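Local structure of ornithine carbamoyltransferase (Gloeobacter violaceus, 3GD5) at residues K49-V54 / G75-L80; R94-V99 / E118-Y123; A156-A161 / A226-T231. The protein probably catalyses the reversible transfer of the carbamoyl group from carbamoyl phosphate to L-ornithine, giving L-citrulline in the biosynthesis of arginine. One frame throughout, in Å; residues are numbered along the deposited sequence.

Interaction 1 of 3, residues K49-V54 / G75-L80; sequences KVLGLV and GQVIDL
Five backbone hydrogen bonds, alternating in direction, join 49-54 to 75-80 as parallel strands. Gln-76 N gives the first, to Lys-49 O at 2.9 Å and almost straight (173°). Leu-51 then uses both its polar atoms: its N bonds to Gln-76 O, and its O receives Ile-78 N at 2.8 Å. Leu-53 repeats this two residues on, with Ile-78 O and Leu-80 N. The bent side chain of Gln-76 turns its OE1 back to Val-77 N at 3.1 Å, approached from above the amide plane. On one face of the sheet, Val-50 CG1 lies against Ile-78 CG1 at 3.6 Å, carried there by a chi1 of -179° that sets it opposite the backbone N. On the other face Leu-53 CD1 meets Val-77 CG1, also at 3.6 Å. Leu-80 CD2 presses on Gly-52 CA at 3.4 Å, where a CB would clash. The two strands are the first and last elements of a beta-alpha-beta unit, joined by helix 60-72, which covers Leu-51, Leu-53 and Val-77 through Met-70 and Arg-63. Val-68 and Tyr-71 of a second subunit pack on Ile-78 and Val-50, and strand 106-110 flanks 50-54 on its far edge.

Interaction 2 of 3, residues R94-V99 / E118-Y123; sequences RDTARV and EEYAHY
Helices 94-99 and 118-123 cross at 47° with axes 8.4 Å apart, their backbones nearest where Ala-97 faces Tyr-120. Tyr-123 has the largest share of the contact. Arg-94 CB sits over the face of its ring in a CH-pi contact, 3.4 Å from the centroid and 12° off the normal, while His-122 ND1 lies over the opposite face. A chi1 of 57° places Arg-94 CG between its backbone N and carbonyl carbon, and the extended chain runs alongside the ring, CD coming 4.0 Å from Tyr-123 OH. Ala-97 CB fills the angle between the helices, touching Tyr-123 CB at 3.7 Å and the Tyr-120 ring at CD2. Arg-98 rests its CG on Tyr-123 O, then bends so that NE gives a hydrogen bond to Arg-94 O (2.8 Å) and NH2 forms a salt bridge with Asp-95 OD1 at 2.7 Å. With an alanine in place of Tyr-123, Arg-94 CB and CD would probably lose the ring they lie against, opening a gap between the helices. Arg-277 and Glu-287 of a second subunit form salt bridges with Asp-95 and Arg-98, and helix 114-124 packs on Val-93 of helix 93-100 and links strands 106-110 and 128-130.

Interaction 3 of 3, residues A156-A161 / A226-T231; sequences AGLKLA and AHILYT
Strands 159-161 and 228-231 are the first and fourth of a five-stranded parallel sheet with the 3-2-1-4-5 order of a Rossmann-like domain, the half of the enzyme to which ornithine binding is assigned. They are neighbours at the switch point, where the chain changes direction of travel across the sheet. At the start of the pairing Lys-159 O takes His-227 N at 2.9 Å and, weakly, Ile-228 N at 3.4 Å, because, just before strand 228-231, the chain has one more residue, His-227, than its partner: Lys-159 is level with Ala-226 and Leu-160 with Ile-228. Regular parallel bonding follows: Ala-161 N to Ile-228 O at 2.9 Å, almost straight at 176°, and Tyr-230 N to Ala-161 O at 2.7 Å. The His-227 ring is wedged beside the backbone of 157-159. Leu-158 CD1 stands over one face of the His-227 ring in a CH-pi contact, 4.2 Å from the centroid, and the edge of the ring at His-227 CD2 abuts Lys-159 N, in the ring plane, at 3.0 Å. On the Leu-160 and Ile-228 face, a chi1 of 178° turns the leucine so that its CD2 presses tightly on Ile-228 CG2 at 3.3 Å, while CD1 reaches Tyr-230 CB. On the other face Ala-161 CB packs against both Ala-226 CB (3.7 Å) and Leu-229 CD2. Lys-159 stretches its chain past Ala-226, and its NZ bonds to the carbonyls of Ala-222 and Arg-224. Tyr-230 OH bonds to Asp-144, and the ring lies beside Gln-140 and Cys-272, probable carbamoyl phosphate ligands by analogy with relatives. Helix 138-152 covers Leu-158 and Ile-228 through Ile-148, helix 168-180 meets Leu-160 and Tyr-230 through Cys-177 and Leu-173, and strands 183-187 and 268-271 flank the pair.

Interactions 1 and 2 belong to the carbamoyl phosphate domain and interaction 3 to the ornithine domain, on the opposite side of the chain's centre, with nearest atoms about 20 Å from interaction 1. Interactions 1 and 3 both join parallel strands through backbone bonds, but the first lies at the edge of the sheet within this chain, covered partly by another subunit, whereas the third is mid-sheet, enclosed by helices of its own chain and mostly buried. Interaction 2 lacks such bonding: two helices meet through an aromatic face and aliphatic carbons, with charges turned toward a neighbouring subunit. It touches interaction 1 where Tyr-120 OH packs on Val-54 CG2.

Interaction 1 of 3, residues K49-V54 / G75-L80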
loop_
_atom_site.group_PDB
_atom_site.type_symbol
_atom_site.label_atom_id
_atom_site.label_comp_id
_atom_site.label_asym_id
_atom_site.label_seq_id
_atom_site.Cartn_x
_atom_site.Cartn_y
_atom_site.Cartn_z
ATOM N N LYS A 49 2.559 -37.684 8.645
ATOM C CA LYS A 49 1.878 -36.568 9.297
ATOM C C LYS A 49 2.298 -35.197 8.766
ATOM O O LYS A 49 3.417 -35.008 8.277
ATOM C CB LYS A 49 2.089 -36.634 10.809
ATOM C CG LYS A 49 1.484 -37.876 11.433
ATOM C CD LYS A 49 1.970 -38.074 12.857
ATOM C CE LYS A 49 1.630 -39.470 13.362
ATOM N NZ LYS A 49 0.164 -39.721 13.319
ATOM N N VAL A 50 1.381 -34.244 8.871
ATOM C CA VAL A 50 1.625 -32.889 8.394
ATOM C C VAL A 50 1.396 -31.884 9.506
ATOM O O VAL A 50 0.380 -31.920 10.203
ATOM C CB VAL A 50 0.687 -32.531 7.209
ATOM C CG1 VAL A 50 0.983 -31.108 6.707
ATOM C CG2 VAL A 50 0.846 -33.564 6.084
ATOM N N LEU A 51 2.350 -30.978 9.652
ATOM C CA LEU A 51 2.268 -29.938 10.660
ATOM C C LEU A 51 1.931 -28.643 9.932
ATOM O O LEU A 51 2.571 -28.290 8.936
ATOM C CB LEU A 51 3.619 -29.802 11.350
ATOM C CG LEU A 51 3.827 -28.990 12.627
ATOM C CD1 LEU A 51 5.048 -28.144 12.397
ATOM C CD2 LEU A 51 2.633 -28.138 13.001
ATOM N N GLY A 52 0.919 -27.940 10.420
ATOM C CA GLY A 52 0.542 -26.686 9.804
ATOM C C GLY A 52 1.073 -25.555 10.656
ATOM O O GLY A 52 1.046 -25.638 11.891
ATOM N N LEU A 53 1.570 -24.510 10.003
ATOM C CA LEU A 53 2.108 -23.349 10.695
ATOM C C LEU A 53 1.193 -22.158 10.427
ATOM O O LEU A 53 1.094 -21.702 9.290
ATOM C CB LEU A 53 3.505 -23.021 10.173
ATOM C CG LEU A 53 4.514 -24.166 10.102
ATOM C CD1 LEU A 53 5.744 -23.691 9.343
ATOM C CD2 LEU A 53 4.886 -24.623 11.508
ATOM N N VAL A 54 0.515 -21.662 11.454
ATOM C CA VAL A 54 -0.353 -20.504 11.271
ATOM C C VAL A 54 0.201 -19.335 12.074
ATOM O O VAL A 54 -0.057 -19.190 13.268
ATOM C CB VAL A 54 -1.812 -20.806 11.686
ATOM C CG1 VAL A 54 -1.833 -21.489 13.007
ATOM C CG2 VAL A 54 -2.625 -19.514 11.748
ATOM N N GLY A 75 8.251 -35.914 8.808
ATOM C CA GLY A 75 6.915 -35.476 8.450
ATOM C C GLY A 75 6.948 -34.326 7.460
ATOM O O GLY A 75 8.029 -33.879 7.039
ATOM N N GLN A 76 5.770 -33.853 7.075
ATOM C CA GLN A 76 5.677 -32.725 6.157
ATOM C C GLN A 76 5.201 -31.486 6.907
ATOM O O GLN A 76 4.706 -31.586 8.031
ATOM C CB GLN A 76 4.732 -33.039 4.991
ATOM C CG GLN A 76 5.466 -33.477 3.721
ATOM C CD GLN A 76 6.528 -32.465 3.282
ATOM O OE1 GLN A 76 6.367 -31.245 3.450
ATOM N NE2 GLN A 76 7.611 -32.966 2.706
ATOM N N VAL A 77 5.347 -30.326 6.268
ATOM C CA VAL A 77 4.969 -29.049 6.862
ATOM C C VAL A 77 4.252 -28.153 5.852
ATOM O O VAL A 77 4.602 -28.141 4.664
ATOM C CB VAL A 77 6.235 -28.294 7.347
ATOM C CG1 VAL A 77 5.876 -26.908 7.830
ATOM C CG2 VAL A 77 6.932 -29.093 8.449
ATOM N N ILE A 78 3.256 -27.406 6.320
ATOM C CA ILE A 78 2.538 -26.474 5.449
ATOM C C ILE A 78 2.313 -25.148 6.169
ATOM O O ILE A 78 1.857 -25.123 7.317
ATOM C CB ILE A 78 1.160 -27.012 5.013
ATOM C CG1 ILE A 78 1.315 -28.386 4.363
ATOM C CG2 ILE A 78 0.524 -26.052 3.998
ATOM C CD1 ILE A 78 0.005 -29.003 3.933
ATOM N N ASP A 79 2.646 -24.048 5.499
ATOM C CA ASP A 79 2.453 -22.723 6.076
ATOM C C ASP A 79 1.049 -22.286 5.670
ATOM O O ASP A 79 0.736 -22.257 4.481
ATOM C CB ASP A 79 3.483 -21.737 5.517
ATOM C CG ASP A 79 3.537 -20.435 6.306
ATOM O OD1 ASP A 79 2.525 -20.076 6.946
ATOM O OD2 ASP A 79 4.589 -19.765 6.282
ATOM N N LEU A 80 0.206 -21.969 6.653
ATOM C CA LEU A 80 -1.172 -21.540 6.400
ATOM C C LEU A 80 -1.436 -20.098 6.846
ATOM O O LEU A 80 -0.523 -19.382 7.270
ATOM C CB LEU A 80 -2.169 -22.457 7.119
ATOM C CG LEU A 80 -2.150 -23.976 6.929
ATOM C CD1 LEU A 80 -2.033 -24.336 5.452
ATOM C CD2 LEU A 80 -1.001 -24.554 7.705
#

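Interaction 2 of 3, residues R94-V99 / E118-Y123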
loop_
_atom_site.group_PDB
_atom_site.type_symbol
_atom_site.label_atom_id
_atom_site.label_comp_id
_atom_site.label_asym_id
_atom_site.label_seq_id
_atom_site.Cartn_x
_atom_site.Cartn_y
_atom_site.Cartn_z
ATOM N N ARG A 94 -13.132 -20.531 14.541
ATOM C CA ARG A 94 -13.767 -21.818 14.760
ATOM C C ARG A 94 -14.023 -22.546 13.444
ATOM O O ARG A 94 -14.018 -23.775 13.399
ATOM C CB ARG A 94 -15.065 -21.657 15.559
ATOM C CG ARG A 94 -16.117 -20.731 14.967
ATOM C CD ARG A 94 -17.344 -20.745 15.873
ATOM N NE ARG A 94 -18.507 -20.072 15.300
ATOM C CZ ARG A 94 -18.700 -18.755 15.296
ATOM N NH1 ARG A 94 -17.802 -17.939 15.840
ATOM N NH2 ARG A 94 -19.803 -18.252 14.751
ATOM N N ASP A 95 -14.239 -21.800 12.366
ATOM C CA ASP A 95 -14.465 -22.439 11.070
ATOM C C ASP A 95 -13.127 -22.874 10.491
ATOM O O ASP A 95 -12.967 -24.019 10.065
ATOM C CB ASP A 95 -15.165 -21.489 10.096
ATOM C CG ASP A 95 -16.625 -21.243 10.463
ATOM O OD1 ASP A 95 -17.131 -21.886 11.404
ATOM O OD2 ASP A 95 -17.273 -20.411 9.804
ATOM N N THR A 96 -12.155 -21.966 10.490
ATOM C CA THR A 96 -10.848 -22.302 9.954
ATOM C C THR A 96 -10.150 -23.396 10.766
ATOM O O THR A 96 -9.450 -24.232 10.201
ATOM C CB THR A 96 -9.947 -21.038 9.824
ATOM O OG1 THR A 96 -8.580 -21.378 10.101
ATOM C CG2 THR A 96 -10.414 -19.946 10.750
ATOM N N ALA A 97 -10.366 -23.425 12.079
ATOM C CA ALA A 97 -9.735 -24.454 12.910
ATOM C C ALA A 97 -10.322 -25.830 12.597
ATOM O O ALA A 97 -9.594 -26.820 12.452
ATOM C CB ALA A 97 -9.924 -24.134 14.386
ATOM N N ARG A 98 -11.641 -25.885 12.482
ATOM C CA ARG A 98 -12.322 -27.137 12.189
ATOM C C ARG A 98 -11.930 -27.720 10.841
ATOM O O ARG A 98 -11.780 -28.936 10.710
ATOM C CB ARG A 98 -13.836 -26.945 12.281
ATOM C CG ARG A 98 -14.344 -27.030 13.714
ATOM C CD ARG A 98 -15.843 -26.846 13.808
ATOM N NE ARG A 98 -16.242 -25.495 13.428
ATOM C CZ ARG A 98 -17.452 -24.986 13.635
ATOM N NH1 ARG A 98 -18.394 -25.715 14.225
ATOM N NH2 ARG A 98 -17.722 -23.747 13.248
ATOM N N VAL A 99 -11.755 -26.862 9.838
ATOM C CA VAL A 99 -11.356 -27.331 8.517
ATOM C C VAL A 99 -9.904 -27.810 8.549
ATOM O O VAL A 99 -9.575 -28.866 8.005
ATOM C CB VAL A 99 -11.520 -26.208 7.452
ATOM C CG1 VAL A 99 -10.858 -26.610 6.149
ATOM C CG2 VAL A 99 -13.001 -25.940 7.210
ATOM N N GLU A 118 -6.092 -20.238 22.193
ATOM C CA GLU A 118 -6.936 -21.221 22.852
ATOM C C GLU A 118 -8.146 -21.568 21.985
ATOM O O GLU A 118 -8.616 -22.708 21.993
ATOM C CB GLU A 118 -7.341 -20.678 24.227
ATOM C CG GLU A 118 -6.111 -20.305 25.063
ATOM C CD GLU A 118 -6.435 -19.556 26.346
ATOM O OE1 GLU A 118 -7.249 -18.607 26.296
ATOM O OE2 GLU A 118 -5.858 -19.905 27.401
ATOM N N GLU A 119 -8.630 -20.583 21.228
ATOM C CA GLU A 119 -9.758 -20.774 20.315
ATOM C C GLU A 119 -9.400 -21.912 19.358
ATOM O O GLU A 119 -10.167 -22.864 19.178
ATOM C CB GLU A 119 -9.992 -19.500 19.496
ATOM C CG GLU A 119 -11.180 -18.653 19.895
ATOM C CD GLU A 119 -12.499 -19.249 19.438
ATOM O OE1 GLU A 119 -12.863 -20.334 19.932
ATOM O OE2 GLU A 119 -13.174 -18.634 18.584
ATOM N N TYR A 120 -8.227 -21.797 18.740
ATOM C CA TYR A 120 -7.759 -22.808 17.806
ATOM C C TYR A 120 -7.681 -24.187 18.442
ATOM O O TYR A 120 -8.205 -25.154 17.903
ATOM C CB TYR A 120 -6.375 -22.444 17.264
ATOM C CG TYR A 120 -6.386 -21.444 16.139
ATOM C CD1 TYR A 120 -6.333 -20.078 16.392
ATOM C CD2 TYR A 120 -6.443 -21.870 14.811
ATOM C CE1 TYR A 120 -6.333 -19.159 15.350
ATOM C CE2 TYR A 120 -6.444 -20.965 13.767
ATOM C CZ TYR A 120 -6.389 -19.611 14.041
ATOM O OH TYR A 120 -6.380 -18.707 13.007
ATOM N N ALA A 121 -7.009 -24.272 19.586
ATOM C CA ALA A 121 -6.851 -25.547 20.276
ATOM C C ALA A 121 -8.213 -26.156 20.564
ATOM O O ALA A 121 -8.413 -27.364 20.442
ATOM C CB ALA A 121 -6.083 -25.346 21.583
ATOM N N HIS A 122 -9.150 -25.299 20.937
ATOM C CA HIS A 122 -10.498 -25.724 21.267
ATOM C C HIS A 122 -11.247 -26.368 20.094
ATOM O O HIS A 122 -11.868 -27.421 20.249
ATOM C CB HIS A 122 -11.276 -24.515 21.785
ATOM C CG HIS A 122 -12.605 -24.858 22.377
ATOM N ND1 HIS A 122 -13.585 -25.522 21.673
ATOM C CD2 HIS A 122 -13.120 -24.619 23.607
ATOM C CE1 HIS A 122 -14.649 -25.676 22.442
ATOM N NE2 HIS A 122 -14.392 -25.136 23.621
ATOM N N TYR A 123 -11.167 -25.745 18.921
ATOM C CA TYR A 123 -11.868 -26.226 17.733
ATOM C C TYR A 123 -11.112 -27.137 16.763
ATOM O O TYR A 123 -11.731 -27.929 16.059
ATOM C CB TYR A 123 -12.406 -25.024 16.953
ATOM C CG TYR A 123 -13.595 -24.366 17.593
ATOM C CD1 TYR A 123 -14.840 -24.983 17.574
ATOM C CD2 TYR A 123 -13.481 -23.134 18.228
ATOM C CE1 TYR A 123 -15.945 -24.389 18.168
ATOM C CE2 TYR A 123 -14.580 -22.529 18.827
ATOM C CZ TYR A 123 -15.809 -23.166 18.791
ATOM O OH TYR A 123 -16.908 -22.583 19.371
#

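Interaction 3 of 3, residues A156-A161 / A226-T231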
loop_
_atom_site.group_PDB
_atom_site.type_symbol
_atom_site.label_atom_id
_atom_site.label_comp_id
_atom_site.label_asym_id
_atom_site.label_seq_id
_atom_site.Cartn_x
_atom_site.Cartn_y
_atom_site.Cartn_z
ATOM N N ALA A 156 18.853 -27.511 38.510
ATOM C CA ALA A 156 18.504 -27.183 39.890
ATOM C C ALA A 156 19.687 -26.558 40.620
ATOM O O ALA A 156 20.836 -26.919 40.373
ATOM C CB ALA A 156 18.043 -28.445 40.622
ATOM N N GLY A 157 19.400 -25.616 41.513
ATOM C CA GLY A 157 20.459 -24.960 42.261
ATOM C C GLY A 157 20.997 -23.743 41.537
ATOM O O GLY A 157 21.395 -22.761 42.159
ATOM N N LEU A 158 21.006 -23.810 40.210
ATOM C CA LEU A 158 21.483 -22.713 39.378
ATOM C C LEU A 158 20.617 -21.466 39.543
ATOM O O LEU A 158 19.486 -21.538 40.030
ATOM C CB LEU A 158 21.474 -23.141 37.910
ATOM C CG LEU A 158 22.792 -23.532 37.239
ATOM C CD1 LEU A 158 23.664 -24.340 38.185
ATOM C CD2 LEU A 158 22.478 -24.316 35.969
ATOM N N LYS A 159 21.162 -20.319 39.151
ATOM C CA LYS A 159 20.422 -19.072 39.222
ATOM C C LYS A 159 20.443 -18.366 37.857
ATOM O O LYS A 159 21.503 -18.180 37.247
ATOM C CB LYS A 159 21.003 -18.142 40.289
ATOM C CG LYS A 159 20.190 -16.859 40.459
ATOM C CD LYS A 159 20.974 -15.757 41.157
ATOM C CE LYS A 159 20.115 -14.516 41.357
ATOM N NZ LYS A 159 20.851 -13.380 41.991
ATOM N N LEU A 160 19.254 -17.983 37.394
ATOM C CA LEU A 160 19.063 -17.289 36.115
ATOM C C LEU A 160 18.606 -15.853 36.405
ATOM O O LEU A 160 17.675 -15.624 37.182
ATOM C CB LEU A 160 17.995 -18.033 35.288
ATOM C CG LEU A 160 17.437 -17.635 33.905
ATOM C CD1 LEU A 160 17.073 -16.165 33.889
ATOM C CD2 LEU A 160 18.433 -17.955 32.808
ATOM N N ALA A 161 19.278 -14.883 35.801
ATOM C CA ALA A 161 18.909 -13.485 35.976
ATOM C C ALA A 161 18.478 -12.923 34.625
ATOM O O ALA A 161 19.225 -12.989 33.649
ATOM C CB ALA A 161 20.078 -12.691 36.519
ATOM N N ALA A 226 24.555 -14.933 39.524
ATOM C CA ALA A 226 23.826 -15.664 38.491
ATOM C C ALA A 226 24.783 -16.446 37.605
ATOM O O ALA A 226 25.898 -16.002 37.343
ATOM C CB ALA A 226 23.006 -14.693 37.646
ATOM N N HIS A 227 24.348 -17.618 37.153
ATOM C CA HIS A 227 25.164 -18.459 36.274
ATOM C C HIS A 227 24.749 -18.169 34.837
ATOM O O HIS A 227 25.419 -18.571 33.887
ATOM C CB HIS A 227 24.907 -19.934 36.565
ATOM C CG HIS A 227 25.057 -20.296 38.006
ATOM N ND1 HIS A 227 26.271 -20.622 38.572
ATOM C CD2 HIS A 227 24.147 -20.355 39.007
ATOM C CE1 HIS A 227 26.103 -20.867 39.858
ATOM N NE2 HIS A 227 24.823 -20.711 40.148
ATOM N N ILE A 228 23.633 -17.461 34.696
ATOM C CA ILE A 228 23.089 -17.139 33.389
ATOM C C ILE A 228 22.453 -15.756 33.372
ATOM O O ILE A 228 21.564 -15.465 34.168
ATOM C CB ILE A 228 21.991 -18.169 32.984
ATOM C CG1 ILE A 228 22.537 -19.590 33.082
ATOM C CG2 ILE A 228 21.492 -17.899 31.564
ATOM C CD1 ILE A 228 21.667 -20.503 33.944
ATOM N N LEU A 229 22.928 -14.896 32.480
ATOM C CA LEU A 229 22.332 -13.572 32.318
ATOM C C LEU A 229 21.509 -13.669 31.024
ATOM O O LEU A 229 22.022 -14.048 29.974
ATOM C CB LEU A 229 23.410 -12.494 32.204
ATOM C CG LEU A 229 24.226 -12.268 33.480
ATOM C CD1 LEU A 229 25.209 -11.135 33.252
ATOM C CD2 LEU A 229 23.295 -11.934 34.647
ATOM N N TYR A 230 20.231 -13.330 31.117
ATOM C CA TYR A 230 19.318 -13.439 29.989
ATOM C C TYR A 230 18.650 -12.115 29.670
ATOM O O TYR A 230 18.249 -11.373 30.567
ATOM C CB TYR A 230 18.239 -14.472 30.325
ATOM C CG TYR A 230 17.483 -15.047 29.147
ATOM C CD1 TYR A 230 16.646 -14.253 28.359
ATOM C CD2 TYR A 230 17.577 -16.404 28.844
ATOM C CE1 TYR A 230 15.919 -14.803 27.300
ATOM C CE2 TYR A 230 16.861 -16.961 27.796
ATOM C CZ TYR A 230 16.035 -16.160 27.024
ATOM O OH TYR A 230 15.359 -16.726 25.958
ATOM N N THR A 231 18.534 -11.815 28.385
ATOM C CA THR A 231 17.874 -10.590 27.979
ATOM C C THR A 231 17.203 -10.775 26.629
ATOM O O THR A 231 17.408 -11.779 25.948
ATOM C CB THR A 231 18.844 -9.401 27.919
ATOM O OG1 THR A 231 18.086 -8.189 27.823
ATOM C CG2 THR A 231 19.774 -9.521 26.727
#